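Local structure of glucanase (Clostridium thermocellum, 5GXX) at residues R179-Y184 against S195-E200. The protein is a cellulosomal endoglucanase of glycoside hydrolase family 9 that probably hydrolyses internal beta-1,4-glucosidic bonds of cellulose. The protein carries 1 engineered substitution. Residues are numbered along the deposited sequence; the frame is centred on the assembly and turned at random.
Sequences RSDSTY and SGFWDE. With CA (calcium ion), chain C.
Phe197 and Trp198 pack against Arg179 and the backbone that follows it, joining the calcium-bound start of helix 198-212 to the loop after helix 162-178 in the (alpha/alpha)6 barrel of a family 9 glycoside hydrolase. Van der Waals packing of the two aromatic side chains makes the contact, with no hydrogen bond between the segments. A chi1 of 65° swings the Phe197 ring toward the Arg179-Ser180 peptide: Ser180 N sits over one ring face, Arg179 C is 3.4 Å from Phe197 CZ, and Arg179 CB is 3.7 Å from the same atom. Trp198 CH2 meets Arg179 CD at 3.8 Å. The indole edge meets one guanidinium face, Trp198 CZ3 toward its rim and the planes 76° apart, while Phe197 CE1 rests over the centre of the indole six-membered ring.

Asp181 OD2 approaches the Phe197 ring edge in its plane and is hydrogen-bonded to Ser193 OG, and OD1 to Ala143 N; Arg179 reaches back to Asp176 in a salt bridge. Within 179-184, Ser180 OG accepts from Ser182 N in an ST turn.

Flanking Phe197 and Trp198, Ser195, Gly196, Asp199 and Glu200 bind the calcium, with Asp246 O and a water. Both carboxylates are bidentate: Asp199 OD2 binds calcium at 2.3 Å and OD1 at 2.6 Å.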
ATOM      1  N   ARG A 179     -25.535   8.658 -45.930  1.00 22.19           N
ATOM      2  CA  ARG A 179     -24.409   9.357 -46.554  1.00 22.20           C
ATOM      3  C   ARG A 179     -23.589  10.214 -45.595  1.00 21.61           C
ATOM      4  O   ARG A 179     -23.292  11.382 -45.851  1.00 22.12           O
ATOM      5  CB  ARG A 179     -24.821  10.113 -47.817  1.00 22.14           C
ATOM      6  CG  ARG A 179     -25.141   9.130 -48.917  1.00 23.66           C
ATOM      7  CD  ARG A 179     -25.648   9.751 -50.192  1.00 23.78           C
ATOM      8  NE  ARG A 179     -26.033   8.699 -51.128  1.00 24.99           N
ATOM      9  CZ  ARG A 179     -26.203   8.888 -52.430  1.00 23.55           C
ATOM     10  NH1 ARG A 179     -26.013  10.094 -52.951  1.00 28.10           N
ATOM     11  NH2 ARG A 179     -26.551   7.880 -53.217  1.00 26.04           N
ATOM     12  N   SER A 180     -23.210   9.597 -44.482  1.00 21.52           N
ATOM     13  CA  SER A 180     -22.387  10.267 -43.479  1.00 20.76           C
ATOM     14  C   SER A 180     -21.693   9.261 -42.566  1.00 20.39           C
ATOM     15  O   SER A 180     -22.285   8.248 -42.190  1.00 20.31           O
ATOM     16  CB  SER A 180     -23.253  11.208 -42.635  1.00 21.63           C
ATOM     17  OG  SER A 180     -22.458  11.947 -41.728  1.00 24.89           O
ATOM     18  N   ASP A 181     -20.456   9.586 -42.202  1.00 19.80           N
ATOM     19  CA  ASP A 181     -19.745   8.853 -41.165  1.00 19.87           C
ATOM     20  C   ASP A 181     -19.809   9.546 -39.808  1.00 21.48           C
ATOM     21  O   ASP A 181     -19.105   9.155 -38.884  1.00 21.91           O
ATOM     22  CB  ASP A 181     -18.281   8.666 -41.574  1.00 20.05           C
ATOM     23  CG  ASP A 181     -18.096   7.536 -42.561  1.00 21.16           C
ATOM     24  OD1 ASP A 181     -18.854   6.541 -42.515  1.00 19.20           O
ATOM     25  OD2 ASP A 181     -17.176   7.663 -43.395  1.00 22.14           O
ATOM     26  N   SER A 182     -20.661  10.560 -39.674  1.00 22.04           N
ATOM     27  CA  SER A 182     -20.662  11.386 -38.459  1.00 23.02           C
ATOM     28  C   SER A 182     -21.029  10.619 -37.185  1.00 22.54           C
ATOM     29  O   SER A 182     -20.552  10.932 -36.093  1.00 22.04           O
ATOM     30  CB  SER A 182     -21.537  12.636 -38.640  1.00 22.83           C
ATOM     31  OG  SER A 182     -22.918  12.315 -38.618  1.00 25.05           O
ATOM     32  N   THR A 183     -21.837   9.571 -37.322  1.00 22.05           N
ATOM     33  CA  THR A 183     -22.193   8.752 -36.167  1.00 20.82           C
ATOM     34  C   THR A 183     -21.244   7.585 -35.917  1.00 20.71           C
ATOM     35  O   THR A 183     -21.518   6.751 -35.058  1.00 20.46           O
ATOM     36  CB  THR A 183     -23.636   8.221 -36.239  1.00 22.20           C
ATOM     37  OG1 THR A 183     -23.773   7.270 -37.302  1.00 20.86           O
ATOM     38  CG2 THR A 183     -24.587   9.383 -36.463  1.00 19.97           C
ATOM     39  N   TYR A 184     -20.165   7.533 -36.693  1.00 20.18           N
ATOM     40  CA  TYR A 184     -19.124   6.535 -36.515  1.00 19.04           C
ATOM     41  C   TYR A 184     -17.959   7.182 -35.769  1.00 19.46           C
ATOM     42  O   TYR A 184     -17.118   7.852 -36.373  1.00 19.04           O
ATOM     43  CB  TYR A 184     -18.727   5.965 -37.881  1.00 19.96           C
ATOM     44  CG  TYR A 184     -17.639   4.904 -37.865  1.00 17.67           C
ATOM     45  CD1 TYR A 184     -17.875   3.653 -37.308  1.00 18.37           C
ATOM     46  CD2 TYR A 184     -16.391   5.143 -38.454  1.00 18.88           C
ATOM     47  CE1 TYR A 184     -16.875   2.674 -37.295  1.00 15.49           C
ATOM     48  CE2 TYR A 184     -15.386   4.169 -38.456  1.00 16.87           C
ATOM     49  CZ  TYR A 184     -15.639   2.937 -37.871  1.00 16.70           C
ATOM     50  OH  TYR A 184     -14.661   1.969 -37.862  1.00 16.35           O
ATOM     51  N   SER A 195     -10.860   7.094 -45.764  1.00 18.39           N
ATOM     52  CA  SER A 195     -11.143   7.326 -47.173  1.00 18.53           C
ATOM     53  C   SER A 195     -12.543   7.907 -47.372  1.00 19.30           C
ATOM     54  O   SER A 195     -12.893   8.300 -48.473  1.00 20.80           O
ATOM     55  CB  SER A 195     -11.017   6.022 -47.966  1.00 15.71           C
ATOM     56  OG  SER A 195     -11.806   5.006 -47.373  1.00 16.83           O
ATOM     57  N   GLY A 196     -13.358   7.935 -46.323  1.00 19.49           N
ATOM     58  CA  GLY A 196     -14.763   8.278 -46.478  1.00 18.96           C
ATOM     59  C   GLY A 196     -15.596   7.039 -46.747  1.00 18.88           C
ATOM     60  O   GLY A 196     -15.127   5.902 -46.602  1.00 18.79           O
ATOM     61  N   PHE A 197     -16.834   7.273 -47.170  1.00 18.59           N
ATOM     62  CA  PHE A 197     -17.820   6.202 -47.262  1.00 18.82           C
ATOM     63  C   PHE A 197     -18.252   5.858 -48.694  1.00 18.64           C
ATOM     64  O   PHE A 197     -18.974   4.882 -48.895  1.00 18.25           O
ATOM     65  CB  PHE A 197     -19.033   6.541 -46.379  1.00 19.59           C
ATOM     66  CG  PHE A 197     -19.791   7.753 -46.861  1.00 18.97           C
ATOM     67  CD1 PHE A 197     -20.525   7.673 -48.036  1.00 20.88           C
ATOM     68  CD2 PHE A 197     -19.702   8.975 -46.204  1.00 20.09           C
ATOM     69  CE1 PHE A 197     -21.211   8.767 -48.535  1.00 19.59           C
ATOM     70  CE2 PHE A 197     -20.376  10.097 -46.711  1.00 18.94           C
ATOM     71  CZ  PHE A 197     -21.118   9.991 -47.882  1.00 21.08           C
ATOM     72  N   TRP A 198     -17.813   6.628 -49.689  1.00 19.26           N
ATOM     73  CA  TRP A 198     -18.193   6.321 -51.067  1.00 18.97           C
ATOM     74  C   TRP A 198     -17.682   4.957 -51.542  1.00 18.68           C
ATOM     75  O   TRP A 198     -18.375   4.253 -52.287  1.00 19.19           O
ATOM     76  CB  TRP A 198     -17.787   7.440 -52.037  1.00 19.42           C
ATOM     77  CG  TRP A 198     -18.448   8.762 -51.744  1.00 20.48           C
ATOM     78  CD1 TRP A 198     -17.841   9.894 -51.283  1.00 21.91           C
ATOM     79  CD2 TRP A 198     -19.839   9.083 -51.884  1.00 23.79           C
ATOM     80  NE1 TRP A 198     -18.765  10.906 -51.133  1.00 24.79           N
ATOM     81  CE2 TRP A 198     -20.000  10.430 -51.490  1.00 24.92           C
ATOM     82  CE3 TRP A 198     -20.967   8.359 -52.298  1.00 20.57           C
ATOM     83  CZ2 TRP A 198     -21.243  11.075 -51.511  1.00 25.81           C
ATOM     84  CZ3 TRP A 198     -22.208   9.009 -52.325  1.00 24.54           C
ATOM     85  CH2 TRP A 198     -22.328  10.347 -51.926  1.00 23.77           C
ATOM     86  N   ASP A 199     -16.470   4.583 -51.140  1.00 18.86           N
ATOM     87  CA  ASP A 199     -15.959   3.267 -51.505  1.00 16.43           C
ATOM     88  C   ASP A 199     -16.772   2.103 -50.924  1.00 17.55           C
ATOM     89  O   ASP A 199     -16.981   1.109 -51.615  1.00 17.18           O
ATOM     90  CB  ASP A 199     -14.481   3.129 -51.099  1.00 16.63           C
ATOM     91  CG  ASP A 199     -14.238   3.493 -49.638  1.00 15.00           C
ATOM     92  OD1 ASP A 199     -14.210   4.703 -49.320  1.00 20.53           O
ATOM     93  OD2 ASP A 199     -14.070   2.576 -48.804  1.00 18.13           O
ATOM     94  N   GLU A 200     -17.248   2.216 -49.686  1.00 17.08           N
ATOM     95  CA  GLU A 200     -18.112   1.175 -49.127  1.00 16.38           C
ATOM     96  C   GLU A 200     -19.433   1.075 -49.890  1.00 17.67           C
ATOM     97  O   GLU A 200     -19.962  -0.018 -50.099  1.00 16.66           O
ATOM     98  CB  GLU A 200     -18.420   1.400 -47.641  1.00 14.99           C
ATOM     99  CG  GLU A 200     -17.273   1.157 -46.664  1.00 16.55           C
ATOM    100  CD  GLU A 200     -16.253   2.268 -46.639  1.00 19.94           C
ATOM    101  OE1 GLU A 200     -16.512   3.328 -47.259  1.00 15.65           O
ATOM    102  OE2 GLU A 200     -15.192   2.094 -45.990  1.00 17.55           O
TER
HETATM  103 CA    CA C 701     -14.010   3.889 -46.879  1.00 17.22          CA
HETATM  104  O   HOH W   1     -13.586   4.484 -44.734  1.00 20.24           O